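Local structure of putative oxidoreductase (Gluconobacter oxydans, 3WJ7) at residues 200-205 with 251-256; 217-222 with 325-330; 87-92 with 192-197; 22-27 with 187-192; 125-130 with 306-311. The protein belongs to the short-chain dehydrogenase/reductase (SDR) family and probably catalyses nicotinamide-coenzyme-dependent oxidation or reduction, perhaps of aldehydes. All coordinates share one frame; numbering follows the deposited sequence.

Interaction 1 of 5, residues 200-205 with 251-256; sequences LDCASG and DLFRMV
The phenyl ring of F253 receives the thiol of C202 obliquely, neither squarely over its face nor at its edge: SG lies 4.8 Å from the F253 ring centroid, 56° off the ring normal. Its nearest ring atom is CD2, with C202 SG and F253 CD2 3.8 Å apart. Y210 meets the same ring in an edge-to-face (T-shaped) pair, while M207 and M198 also pack against F253. The other flat group, the R254 guanidinium, takes no part in the contact; one face lies over the backbone N of D251, and its NH1 forms a salt bridge with D251 OD1 at 2.7 Å.

C202 reaches across because SG stands anti to its backbone N (chi1 179°), extending the thiol toward helix 249-259. There SG touches V256 as well as the ring, with C202 SG 3.5 Å from V256 CG1. That same methyl spans the next residue of the opposing helix, V256 CG1 lying 4.0 Å from A203 CB, so one valine branch bridges two neighbouring side chains. A bound mercury(II) ion sits about 3 Å from the C202 side chain. Behind the contact, G205 closes helix 194-203 in a Schellman motif at positive phi, its N bonded to C202 O at 3.0 Å.

The whole is a cysteine sulfur-aromatic contact set in a buried seam between helices 194-203 and 249-259.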
# COMPACT_ATOMS: atom_id res chain seq x y z
N LEU A 200 28.21 -9.17 -5.58
CA LEU A 200 28.20 -10.24 -6.56
C LEU A 200 28.12 -9.72 -8.03
O LEU A 200 28.93 -10.11 -8.85
CB LEU A 200 27.00 -11.10 -6.24
CG LEU A 200 26.94 -12.60 -6.40
CD1 LEU A 200 28.13 -13.24 -5.72
CD2 LEU A 200 25.60 -13.08 -5.82
N ASP A 201 27.16 -8.84 -8.36
CA ASP A 201 27.01 -8.33 -9.72
C ASP A 201 28.30 -7.70 -10.16
O ASP A 201 28.76 -7.92 -11.29
CB ASP A 201 25.94 -7.25 -9.84
CG ASP A 201 24.50 -7.75 -9.56
OD1 ASP A 201 24.16 -8.92 -9.78
OD2 ASP A 201 23.70 -6.91 -9.10
N CYS A 202 28.86 -6.91 -9.26
CA CYS A 202 30.09 -6.20 -9.49
C CYS A 202 31.31 -7.13 -9.67
O CYS A 202 32.03 -7.03 -10.67
CB CYS A 202 30.34 -5.21 -8.36
SG CYS A 202 31.87 -4.26 -8.50
N ALA A 203 31.55 -8.02 -8.73
CA ALA A 203 32.66 -8.97 -8.82
C ALA A 203 32.62 -9.80 -10.11
O ALA A 203 33.63 -10.37 -10.54
CB ALA A 203 32.64 -9.87 -7.61
N SER A 204 31.44 -9.84 -10.73
CA SER A 204 31.14 -10.73 -11.85
C SER A 204 31.27 -9.99 -13.13
O SER A 204 31.24 -10.60 -14.17
CB SER A 204 29.69 -11.28 -11.76
OG SER A 204 29.52 -12.25 -10.73
N GLY A 205 31.37 -8.67 -13.06
CA GLY A 205 31.48 -7.85 -14.24
C GLY A 205 30.17 -7.33 -14.81
O GLY A 205 30.19 -6.50 -15.73
N ASP A 251 33.59 3.96 -4.08
CA ASP A 251 34.78 3.44 -3.41
C ASP A 251 34.63 1.97 -3.09
O ASP A 251 35.55 1.19 -3.30
CB ASP A 251 35.10 4.25 -2.15
CG ASP A 251 35.53 5.68 -2.47
OD1 ASP A 251 36.11 5.92 -3.55
OD2 ASP A 251 35.25 6.58 -1.65
N LEU A 252 33.46 1.61 -2.58
CA LEU A 252 33.09 0.23 -2.39
C LEU A 252 33.32 -0.62 -3.64
O LEU A 252 33.94 -1.68 -3.56
CB LEU A 252 31.62 0.11 -1.97
CG LEU A 252 31.16 -1.32 -1.69
CD1 LEU A 252 31.99 -1.96 -0.57
CD2 LEU A 252 29.68 -1.36 -1.35
N PHE A 253 32.81 -0.15 -4.78
CA PHE A 253 32.95 -0.86 -6.05
C PHE A 253 34.38 -0.88 -6.57
O PHE A 253 34.82 -1.91 -7.08
CB PHE A 253 31.99 -0.32 -7.11
CG PHE A 253 30.55 -0.56 -6.79
CD1 PHE A 253 29.60 0.43 -7.04
CD2 PHE A 253 30.13 -1.78 -6.26
CE1 PHE A 253 28.27 0.21 -6.75
CE2 PHE A 253 28.81 -2.00 -5.95
CZ PHE A 253 27.87 -1.00 -6.20
N ARG A 254 35.11 0.22 -6.40
CA ARG A 254 36.58 0.19 -6.50
C ARG A 254 37.22 -1.01 -5.74
O ARG A 254 37.98 -1.76 -6.35
CB ARG A 254 37.21 1.52 -6.06
CG ARG A 254 37.26 2.56 -7.18
CD ARG A 254 37.39 4.01 -6.69
NE ARG A 254 36.34 4.84 -7.28
CZ ARG A 254 36.05 6.10 -6.94
NH1 ARG A 254 36.75 6.72 -6.00
NH2 ARG A 254 35.05 6.73 -7.55
N MET A 255 36.91 -1.18 -4.46
CA MET A 255 37.47 -2.28 -3.64
C MET A 255 37.06 -3.64 -4.19
O MET A 255 37.91 -4.48 -4.42
CB MET A 255 36.98 -2.23 -2.22
CG MET A 255 37.70 -1.34 -1.25
SD MET A 255 36.96 -1.52 0.40
CE MET A 255 36.39 -3.21 0.29
N VAL A 256 35.75 -3.84 -4.36
CA VAL A 256 35.21 -5.09 -4.93
C VAL A 256 36.00 -5.45 -6.18
O VAL A 256 36.53 -6.54 -6.30
CB VAL A 256 33.67 -5.03 -5.24
CG1 VAL A 256 33.20 -6.29 -5.94
CG2 VAL A 256 32.84 -4.84 -3.99

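Interaction 2 of 5, residues 217-222 with 325-330; sequences IVHVDD and RDAVTD
H219 and D330 are joined by the one hydrogen bond between the two segments, H219 NE2 donating to D330 OD2 at 2.9 Å. The bond is nearly straight, with an N-H...O angle of 168°. The oxygen lies close to the imidazole plane, whereas the nitrogen comes to the anti side of OD2, somewhat tilted from the carboxylate plane; ring and carboxylate planes are turned 70° against each other. The second ring nitrogen is used as well. D221 N donates to H219 ND1 at 3.0 Å, again in the ring plane, a capping bond by H219, the N-cap residue of helix 220-233. Gripped at both nitrogens, the imidazole is fixed in rotation, and the two bonds are consistent with ND1 accepting and NE2 carrying the proton.

Apolar contact falls to A327, whose methyl points at the histidine. H219 CD2 lies 3.7 Å from A327 CB, and the ring meets the A327 CA obliquely at 3.5 Å from CD2. With no longer side chain between them, the backbones come close, the CA atoms of H219 and A327 being 4.8 Å apart.

Among charged groups, D222 is paired with R322, whose side chain also touches H219 and D221.

Strand 217-219 passes helix 325-330 at 7.3 Å between their axes, at an angle of 67°. V185 of strand 176-185 also packs on A327, L252 and M255 of helix 249-259 cover V328, and F24 of helix 24-35 meets V220.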
# COMPACT_ATOMS: atom_id res chain seq x y z
N ILE A 217 29.39 0.38 5.97
CA ILE A 217 29.51 -1.08 5.93
C ILE A 217 30.18 -1.66 7.18
O ILE A 217 31.08 -1.05 7.76
CB ILE A 217 30.20 -1.52 4.63
CG1 ILE A 217 29.12 -1.46 3.55
CG2 ILE A 217 30.74 -2.94 4.73
CD1 ILE A 217 29.67 -1.32 2.18
N VAL A 218 29.70 -2.82 7.60
CA VAL A 218 30.10 -3.40 8.85
C VAL A 218 30.14 -4.88 8.68
O VAL A 218 29.24 -5.45 8.10
CB VAL A 218 29.11 -3.07 9.98
CG1 VAL A 218 27.68 -3.53 9.64
CG2 VAL A 218 29.60 -3.66 11.28
N HIS A 219 31.20 -5.50 9.19
CA HIS A 219 31.31 -6.93 9.09
C HIS A 219 30.14 -7.53 9.87
O HIS A 219 29.84 -7.08 10.97
CB HIS A 219 32.65 -7.42 9.65
CG HIS A 219 33.05 -8.76 9.15
ND1 HIS A 219 32.34 -9.90 9.47
CD2 HIS A 219 34.04 -9.15 8.32
CE1 HIS A 219 32.87 -10.94 8.83
NE2 HIS A 219 33.91 -10.50 8.13
N VAL A 220 29.48 -8.51 9.28
CA VAL A 220 28.37 -9.23 9.89
C VAL A 220 28.77 -9.83 11.23
O VAL A 220 27.97 -9.85 12.18
CB VAL A 220 27.78 -10.30 8.94
CG1 VAL A 220 28.69 -11.52 8.85
CG2 VAL A 220 26.41 -10.76 9.39
N ASP A 221 30.00 -10.32 11.32
CA ASP A 221 30.51 -10.93 12.58
C ASP A 221 30.76 -9.87 13.65
O ASP A 221 30.75 -10.16 14.83
CB ASP A 221 31.75 -11.78 12.32
CG ASP A 221 31.40 -13.09 11.57
OD1 ASP A 221 30.31 -13.62 11.82
OD2 ASP A 221 32.20 -13.59 10.73
N ASP A 222 30.93 -8.64 13.22
CA ASP A 222 31.11 -7.56 14.15
C ASP A 222 29.80 -7.10 14.68
O ASP A 222 29.73 -6.76 15.85
CB ASP A 222 31.88 -6.41 13.53
CG ASP A 222 33.33 -6.74 13.38
OD1 ASP A 222 33.82 -7.57 14.16
OD2 ASP A 222 33.97 -6.21 12.45
N ARG A 325 37.10 -3.36 4.12
CA ARG A 325 37.78 -4.22 3.21
C ARG A 325 37.81 -5.66 3.71
O ARG A 325 37.77 -6.59 2.94
CB ARG A 325 39.17 -3.68 2.91
CG ARG A 325 40.20 -4.74 2.54
CD ARG A 325 41.49 -4.11 2.04
NE ARG A 325 41.34 -3.76 0.63
CZ ARG A 325 41.26 -2.52 0.19
NH1 ARG A 325 41.34 -1.52 1.06
NH2 ARG A 325 41.11 -2.30 -1.10
N ASP A 326 37.84 -5.86 5.01
CA ASP A 326 37.82 -7.22 5.52
C ASP A 326 36.47 -7.90 5.23
O ASP A 326 36.42 -9.09 4.87
CB ASP A 326 38.17 -7.24 7.02
CG ASP A 326 39.70 -7.05 7.31
OD1 ASP A 326 40.48 -6.62 6.41
OD2 ASP A 326 40.12 -7.33 8.47
N ALA A 327 35.38 -7.14 5.38
CA ALA A 327 34.06 -7.70 5.17
C ALA A 327 33.81 -8.04 3.72
O ALA A 327 33.21 -9.10 3.43
CB ALA A 327 32.98 -6.77 5.67
N VAL A 328 34.24 -7.16 2.83
CA VAL A 328 34.07 -7.33 1.39
C VAL A 328 34.89 -8.53 0.88
O VAL A 328 34.40 -9.34 0.10
CB VAL A 328 34.50 -6.03 0.64
CG1 VAL A 328 34.53 -6.24 -0.86
CG2 VAL A 328 33.61 -4.86 1.01
N THR A 329 36.14 -8.62 1.34
CA THR A 329 37.04 -9.74 1.08
C THR A 329 36.45 -11.10 1.44
O THR A 329 36.44 -12.00 0.63
CB THR A 329 38.36 -9.56 1.87
OG1 THR A 329 39.02 -8.35 1.42
CG2 THR A 329 39.29 -10.76 1.67
N ASP A 330 35.97 -11.25 2.66
CA ASP A 330 35.35 -12.51 3.08
C ASP A 330 34.08 -12.85 2.27
O ASP A 330 33.93 -14.00 1.83
CB ASP A 330 34.98 -12.46 4.55
CG ASP A 330 36.18 -12.25 5.44
OD1 ASP A 330 37.33 -12.38 4.96
OD2 ASP A 330 35.94 -11.95 6.64

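Interaction 3 of 5, residues 87-92 with 192-197; sequences DYRLWV and PTPTGQ
The backbones of Y88 and R89 pass T193 and P194 at a distance, with CA atoms 7.0 Å apart for Y88 and T193 and 7.5 Å for R89 and P194, and no hydrogen bond crosses between them. The proline ring makes the closest approach. Its CD lies 4.0 Å from Y88 O, and its CG 4.0 Å from R89 CB, so P194 rests against two consecutive residues of the loop. R89 takes left-handed backbone angles (61°/32°), and its CB is directed at the proline. Bent at chi3, the arginine then runs on past P194 with its guanidinium near T195 OG1; the approach is long, R89 NH1 to T195 OG1 being 4.2 Å, and the side chain is poorly ordered.

The loop 87-92 follows strand 78-83 of the Rossmann-type sheet, and the opposing residues open helix 194-203. T193 is the N-cap of that helix: its OG1 accepts from G196 N at 2.9 Å, and P194 occupies the first turn, where no backbone N-H is needed.

Y88 packs on T183 and P184 of strand 176-185 and on Y154, the tyrosine of the YxxxK signature of SDR enzymes; a mercury(II) ion lies about 5 Å from the Y88 side chain. Just beyond, V92 N is hydrogen-bonded to E291 of the second subunit, and W91 packs on I151 of that same subunit.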
# COMPACT_ATOMS: atom_id res chain seq x y z
N ASP A 87 14.06 -11.23 8.16
CA ASP A 87 14.81 -10.78 7.00
C ASP A 87 15.39 -9.38 7.23
O ASP A 87 15.25 -8.77 8.31
CB ASP A 87 13.92 -10.75 5.75
CG ASP A 87 12.76 -11.70 5.84
OD1 ASP A 87 12.98 -12.92 5.67
OD2 ASP A 87 11.63 -11.21 6.08
N TYR A 88 16.03 -8.89 6.17
CA TYR A 88 16.74 -7.63 6.13
C TYR A 88 16.45 -7.12 4.70
O TYR A 88 17.07 -7.57 3.73
CB TYR A 88 18.27 -7.88 6.39
CG TYR A 88 19.12 -6.62 6.28
CD1 TYR A 88 19.59 -5.94 7.42
CD2 TYR A 88 19.42 -6.10 5.01
CE1 TYR A 88 20.32 -4.77 7.29
CE2 TYR A 88 20.15 -4.93 4.87
CZ TYR A 88 20.60 -4.26 5.99
OH TYR A 88 21.33 -3.10 5.76
N ARG A 89 15.48 -6.21 4.57
CA ARG A 89 15.05 -5.68 3.25
C ARG A 89 14.49 -6.70 2.22
O ARG A 89 14.66 -6.50 1.01
CB ARG A 89 16.18 -4.85 2.61
CG ARG A 89 16.35 -3.42 3.11
CD ARG A 89 17.81 -3.01 2.93
NE ARG A 89 18.02 -1.61 2.55
CZ ARG A 89 19.11 -1.16 1.91
NH1 ARG A 89 20.09 -2.00 1.56
NH2 ARG A 89 19.23 0.13 1.61
N LEU A 90 13.81 -7.77 2.69
CA LEU A 90 13.05 -8.70 1.84
C LEU A 90 11.96 -7.96 1.04
O LEU A 90 10.99 -7.47 1.61
CB LEU A 90 12.39 -9.81 2.68
CG LEU A 90 11.43 -10.84 2.01
CD1 LEU A 90 12.14 -12.08 1.49
CD2 LEU A 90 10.29 -11.28 2.93
N TRP A 91 12.14 -7.88 -0.27
CA TRP A 91 11.14 -7.32 -1.15
C TRP A 91 9.80 -8.09 -0.99
O TRP A 91 9.81 -9.32 -0.77
CB TRP A 91 11.64 -7.38 -2.60
CG TRP A 91 10.60 -7.02 -3.57
CD1 TRP A 91 10.44 -5.82 -4.17
CD2 TRP A 91 9.51 -7.85 -4.05
NE1 TRP A 91 9.35 -5.84 -5.00
CE2 TRP A 91 8.75 -7.06 -4.95
CE3 TRP A 91 9.11 -9.18 -3.81
CZ2 TRP A 91 7.62 -7.55 -5.61
CZ3 TRP A 91 7.97 -9.67 -4.46
CH2 TRP A 91 7.24 -8.85 -5.35
N VAL A 92 8.68 -7.38 -1.09
CA VAL A 92 7.35 -8.00 -0.99
C VAL A 92 6.38 -7.26 -1.89
O VAL A 92 6.52 -6.06 -2.11
CB VAL A 92 6.78 -7.97 0.47
CG1 VAL A 92 7.35 -9.10 1.32
CG2 VAL A 92 7.02 -6.63 1.14
N PRO A 192 21.71 -13.83 -1.10
CA PRO A 192 22.31 -12.51 -0.91
C PRO A 192 21.28 -11.49 -0.50
O PRO A 192 20.28 -11.30 -1.19
CB PRO A 192 22.88 -12.16 -2.30
CG PRO A 192 22.13 -13.05 -3.24
CD PRO A 192 22.16 -14.31 -2.42
N THR A 193 21.52 -10.84 0.63
CA THR A 193 21.03 -9.47 0.90
C THR A 193 21.21 -8.58 -0.35
O THR A 193 22.00 -8.92 -1.24
CB THR A 193 21.92 -8.80 1.98
OG1 THR A 193 23.26 -8.63 1.45
CG2 THR A 193 21.98 -9.63 3.23
N PRO A 194 20.52 -7.44 -0.41
CA PRO A 194 20.73 -6.47 -1.52
C PRO A 194 22.20 -6.03 -1.73
O PRO A 194 22.69 -6.05 -2.88
CB PRO A 194 19.87 -5.26 -1.13
CG PRO A 194 18.89 -5.80 -0.12
CD PRO A 194 19.38 -7.08 0.46
N THR A 195 22.88 -5.66 -0.64
CA THR A 195 24.29 -5.28 -0.69
C THR A 195 25.20 -6.44 -1.17
O THR A 195 26.11 -6.22 -2.01
CB THR A 195 24.73 -4.62 0.63
OG1 THR A 195 24.01 -3.38 0.79
CG2 THR A 195 26.21 -4.32 0.62
N GLY A 196 24.94 -7.66 -0.69
CA GLY A 196 25.60 -8.84 -1.27
C GLY A 196 25.39 -8.98 -2.79
O GLY A 196 26.33 -9.36 -3.54
N GLN A 197 24.18 -8.66 -3.27
CA GLN A 197 23.82 -8.94 -4.65
C GLN A 197 24.59 -7.92 -5.46
O GLN A 197 25.21 -8.26 -6.49
CB GLN A 197 22.29 -8.93 -4.87
CG GLN A 197 21.74 -9.36 -6.25
CD GLN A 197 22.32 -10.68 -6.78
OE1 GLN A 197 22.01 -11.77 -6.27
NE2 GLN A 197 23.17 -10.59 -7.80

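Interaction 4 of 5, residues 22-27 with 187-192; sequences TGFVGS and PRDIKP
F24 leaves the first turn of helix 24-35 with CB pointing at the loop 187-192, and its CG, anti to the backbone N (chi1 -174°), carries the ring to the D189 side chain. CG lies 4.1 Å from D189 OD1, which lies over the centre of the ring. Along one side, CD1 comes to R188 O at 3.3 Å and CE1 to P187 O at 3.1 Å, the latter oxygen lying at the edge, in the plane of the ring. CD2, on the other side, meets the methyl of T193. At the tip, CZ is 4.0 Å from D189 CB and also touches V220 of helix 220-233.

The helix begins at the glycine-rich turn of the SDR Rossmann fold, a TGxxGxxG sequence containing G23 and G26, which in relatives lies beside the coenzyme pyrophosphate. G23 is the N-cap residue.

D189 covers one ring face twice over. Its CB makes a CH-pi contact, 4.3 Å from the F24 centroid and 28° off the normal, and its carboxylate lies stacked, only 10° from parallel with the ring. T193 OG1 holds D189 OD2 by a hydrogen bond. Without the phenyl ring, as with an alanine at this position, the D189 side chain would probably lose the face it lies on, and a gap would be likely between the helix start and the loop. D189 itself centres an inverse gamma turn, while R188 forms a salt bridge with E55.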
# COMPACT_ATOMS: atom_id res chain seq x y z
N THR A 22 17.51 -17.82 11.27
CA THR A 22 17.80 -18.30 9.89
C THR A 22 18.33 -17.17 8.99
O THR A 22 18.90 -17.44 7.94
CB THR A 22 16.55 -18.93 9.26
OG1 THR A 22 15.48 -17.96 9.24
CG2 THR A 22 16.07 -20.09 10.11
N GLY A 23 18.18 -15.91 9.40
CA GLY A 23 18.74 -14.82 8.64
C GLY A 23 20.26 -14.66 8.72
O GLY A 23 20.97 -15.39 9.44
N PHE A 24 20.75 -13.71 7.94
CA PHE A 24 22.13 -13.38 7.80
C PHE A 24 22.68 -12.92 9.15
O PHE A 24 23.64 -13.49 9.65
CB PHE A 24 22.26 -12.31 6.70
CG PHE A 24 23.68 -11.97 6.34
CD1 PHE A 24 24.65 -12.98 6.19
CD2 PHE A 24 24.06 -10.62 6.12
CE1 PHE A 24 25.98 -12.63 5.86
CE2 PHE A 24 25.39 -10.29 5.78
CZ PHE A 24 26.34 -11.30 5.65
N VAL A 25 22.03 -11.92 9.76
CA VAL A 25 22.44 -11.45 11.09
C VAL A 25 22.05 -12.37 12.26
O VAL A 25 22.87 -12.63 13.15
CB VAL A 25 21.90 -10.04 11.38
CG1 VAL A 25 22.25 -9.66 12.81
CG2 VAL A 25 22.45 -9.07 10.36
N GLY A 26 20.81 -12.84 12.24
CA GLY A 26 20.31 -13.74 13.25
C GLY A 26 21.22 -14.94 13.44
O GLY A 26 21.57 -15.34 14.58
N SER A 27 21.64 -15.55 12.33
CA SER A 27 22.46 -16.73 12.56
C SER A 27 23.86 -16.38 13.00
O SER A 27 24.49 -17.12 13.75
CB SER A 27 22.45 -17.71 11.40
OG SER A 27 23.23 -17.25 10.36
N PRO A 187 30.73 -13.18 5.04
CA PRO A 187 30.54 -14.52 4.49
C PRO A 187 29.17 -15.05 4.84
O PRO A 187 28.49 -14.48 5.69
CB PRO A 187 31.66 -15.34 5.16
CG PRO A 187 31.94 -14.63 6.43
CD PRO A 187 31.73 -13.16 6.12
N ARG A 188 28.75 -16.10 4.15
CA ARG A 188 27.46 -16.75 4.41
C ARG A 188 26.26 -15.89 4.01
O ARG A 188 25.23 -15.90 4.68
CB ARG A 188 27.31 -17.13 5.87
CG ARG A 188 28.25 -18.17 6.34
CD ARG A 188 27.39 -19.08 7.15
NE ARG A 188 28.19 -19.97 7.97
CZ ARG A 188 27.74 -21.11 8.47
NH1 ARG A 188 26.48 -21.49 8.22
NH2 ARG A 188 28.55 -21.85 9.21
N ASP A 189 26.40 -15.15 2.92
CA ASP A 189 25.33 -14.29 2.51
C ASP A 189 24.51 -15.06 1.47
O ASP A 189 24.62 -14.85 0.27
CB ASP A 189 25.84 -12.96 2.01
CG ASP A 189 24.75 -11.93 1.94
OD1 ASP A 189 23.60 -12.33 2.26
OD2 ASP A 189 25.02 -10.76 1.58
N ILE A 190 23.66 -15.93 2.01
CA ILE A 190 23.05 -17.04 1.32
C ILE A 190 21.98 -16.61 0.32
O ILE A 190 21.98 -17.06 -0.83
CB ILE A 190 22.52 -18.02 2.38
CG1 ILE A 190 23.73 -18.78 2.96
CG2 ILE A 190 21.40 -18.90 1.83
CD1 ILE A 190 23.51 -19.44 4.30
N LYS A 191 21.09 -15.72 0.74
CA LYS A 191 20.02 -15.26 -0.12
C LYS A 191 20.51 -14.39 -1.27
O LYS A 191 19.89 -14.39 -2.36
CB LYS A 191 19.03 -14.43 0.70
CG LYS A 191 17.90 -13.86 -0.13
CD LYS A 191 17.08 -12.84 0.63
CE LYS A 191 16.30 -11.96 -0.34
NZ LYS A 191 14.86 -12.00 0.03
N PRO A 192 21.71 -13.83 -1.10
CA PRO A 192 22.31 -12.51 -0.91
C PRO A 192 21.28 -11.49 -0.50
O PRO A 192 20.28 -11.30 -1.19
CB PRO A 192 22.88 -12.16 -2.30
CG PRO A 192 22.13 -13.05 -3.24
CD PRO A 192 22.16 -14.31 -2.42

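Interaction 5 of 5, residues 125-130 with 306-311; sequences SSVAAL and MFFSSD
V127 and F308 meet with the same first torsion, each near -65°: F308 CG and V127 CG1 both stand anti to their carbonyl carbons, which lays the phenyl ring against the branched end of the valine. V127 lies in the 3-10 segment just after strand 120-124 of the Rossmann-type SDR sheet, and 306-310 is the loop leading into helix 311-317. The contact is CH-pi in kind: V127 CB sits over one face, 3.7 Å from the F308 centroid and 14° off the normal, shifted toward the rim. Both valine methyls also touch that ring, CG2 at 3.7 Å from F308 CE2. L130 comes in obliquely, its CB 4.1 Å from F308 CE1, and M306 adds its CE to V127 CG2 at 4.2 Å. L132 and A139 also pack on F308. A serine in its place would probably strip V127 and L130 of their shared aromatic partner and leave a gap in this buried region.

F308 N is hydrogen-bonded to N246 OD1 of strand 239-248. The turn carrying V127 is held by S126: its OG accepts from A128 N at 2.8 Å, nearly straight at 172°, the bond that defines an ST turn.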
# COMPACT_ATOMS: atom_id res chain seq x y z
N SER A 125 17.76 -3.35 15.90
CA SER A 125 17.04 -2.37 15.10
C SER A 125 17.95 -1.98 13.98
O SER A 125 18.58 -2.85 13.43
CB SER A 125 16.68 -1.21 15.99
OG SER A 125 16.43 -0.02 15.30
N SER A 126 18.09 -0.73 13.60
CA SER A 126 18.98 -0.49 12.47
C SER A 126 19.25 0.97 12.36
O SER A 126 18.48 1.78 12.89
CB SER A 126 18.36 -1.02 11.18
OG SER A 126 18.81 -0.31 10.06
N VAL A 127 20.34 1.32 11.69
CA VAL A 127 20.55 2.75 11.42
C VAL A 127 19.39 3.36 10.61
O VAL A 127 19.23 4.59 10.61
CB VAL A 127 21.90 3.08 10.76
CG1 VAL A 127 23.03 2.73 11.70
CG2 VAL A 127 22.04 2.39 9.39
N ALA A 128 18.59 2.51 9.93
CA ALA A 128 17.47 3.05 9.15
C ALA A 128 16.41 3.72 10.03
O ALA A 128 15.70 4.59 9.60
CB ALA A 128 16.87 1.99 8.26
N ALA A 129 16.34 3.32 11.29
CA ALA A 129 15.51 4.00 12.28
C ALA A 129 16.06 5.33 12.79
O ALA A 129 15.37 6.01 13.58
CB ALA A 129 15.25 3.07 13.46
N LEU A 130 17.28 5.70 12.39
CA LEU A 130 17.94 6.85 13.05
C LEU A 130 17.91 8.12 12.19
O LEU A 130 17.45 8.08 11.06
CB LEU A 130 19.37 6.52 13.41
CG LEU A 130 19.63 5.34 14.35
CD1 LEU A 130 21.07 5.37 14.78
CD2 LEU A 130 18.76 5.34 15.56
N MET A 306 24.38 8.32 4.28
CA MET A 306 24.06 7.48 5.40
C MET A 306 25.33 7.14 6.19
O MET A 306 25.83 6.01 6.18
CB MET A 306 23.33 6.22 4.92
CG MET A 306 21.94 6.51 4.39
SD MET A 306 20.94 5.03 4.57
CE MET A 306 20.49 4.91 6.35
N PHE A 307 25.83 8.15 6.88
CA PHE A 307 27.12 8.05 7.55
C PHE A 307 26.87 8.10 9.04
O PHE A 307 26.08 8.92 9.53
CB PHE A 307 28.00 9.19 7.07
CG PHE A 307 28.80 8.88 5.81
CD1 PHE A 307 28.54 7.74 5.03
CD2 PHE A 307 29.81 9.76 5.40
CE1 PHE A 307 29.29 7.47 3.89
CE2 PHE A 307 30.56 9.49 4.25
CZ PHE A 307 30.29 8.34 3.49
N PHE A 308 27.46 7.16 9.78
CA PHE A 308 27.14 7.03 11.20
C PHE A 308 28.39 6.80 11.97
O PHE A 308 29.31 6.20 11.43
CB PHE A 308 26.17 5.85 11.45
CG PHE A 308 24.83 6.05 10.83
CD1 PHE A 308 23.84 6.73 11.53
CD2 PHE A 308 24.59 5.63 9.54
CE1 PHE A 308 22.60 6.96 10.93
CE2 PHE A 308 23.34 5.85 8.94
CZ PHE A 308 22.36 6.53 9.64
N SER A 309 28.41 7.25 13.22
CA SER A 309 29.55 7.03 14.12
C SER A 309 29.22 5.88 15.02
O SER A 309 28.07 5.78 15.47
CB SER A 309 29.74 8.25 15.01
OG SER A 309 30.85 8.08 15.90
N SER A 310 30.22 5.05 15.33
CA SER A 310 30.05 3.98 16.31
C SER A 310 30.79 4.29 17.62
O SER A 310 31.23 3.38 18.35
CB SER A 310 30.56 2.66 15.74
OG SER A 310 29.94 2.39 14.50
N ASP A 311 30.94 5.58 17.91
CA ASP A 311 31.77 5.94 19.04
C ASP A 311 31.14 5.57 20.40
O ASP A 311 31.84 5.10 21.30
CB ASP A 311 32.23 7.40 18.95
CG ASP A 311 33.37 7.58 17.93
OD1 ASP A 311 34.00 6.57 17.53
OD2 ASP A 311 33.63 8.73 17.52

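Interactions 3 and 4 lie closest, centres about 10 Å apart, and share P192. Interaction 2 stands about 13 Å from interaction 4 and touches it through P187, which packs on both H219 and D330. Interaction 1, about 14 Å from interaction 2, meets it through L252 and M255. Interactions 1 and 3 both use helix 194-203. Interaction 5 stands apart, 16 to 24 Å from the others and touching none. Along the chain, 3 and 4 close before 1 and 2 open, while 5 spans all of 1 and crosses 2, 3 and 4. Interaction 2 sets the last helix, 324-337, against strand 214-219 of the Rossmann-type sheet.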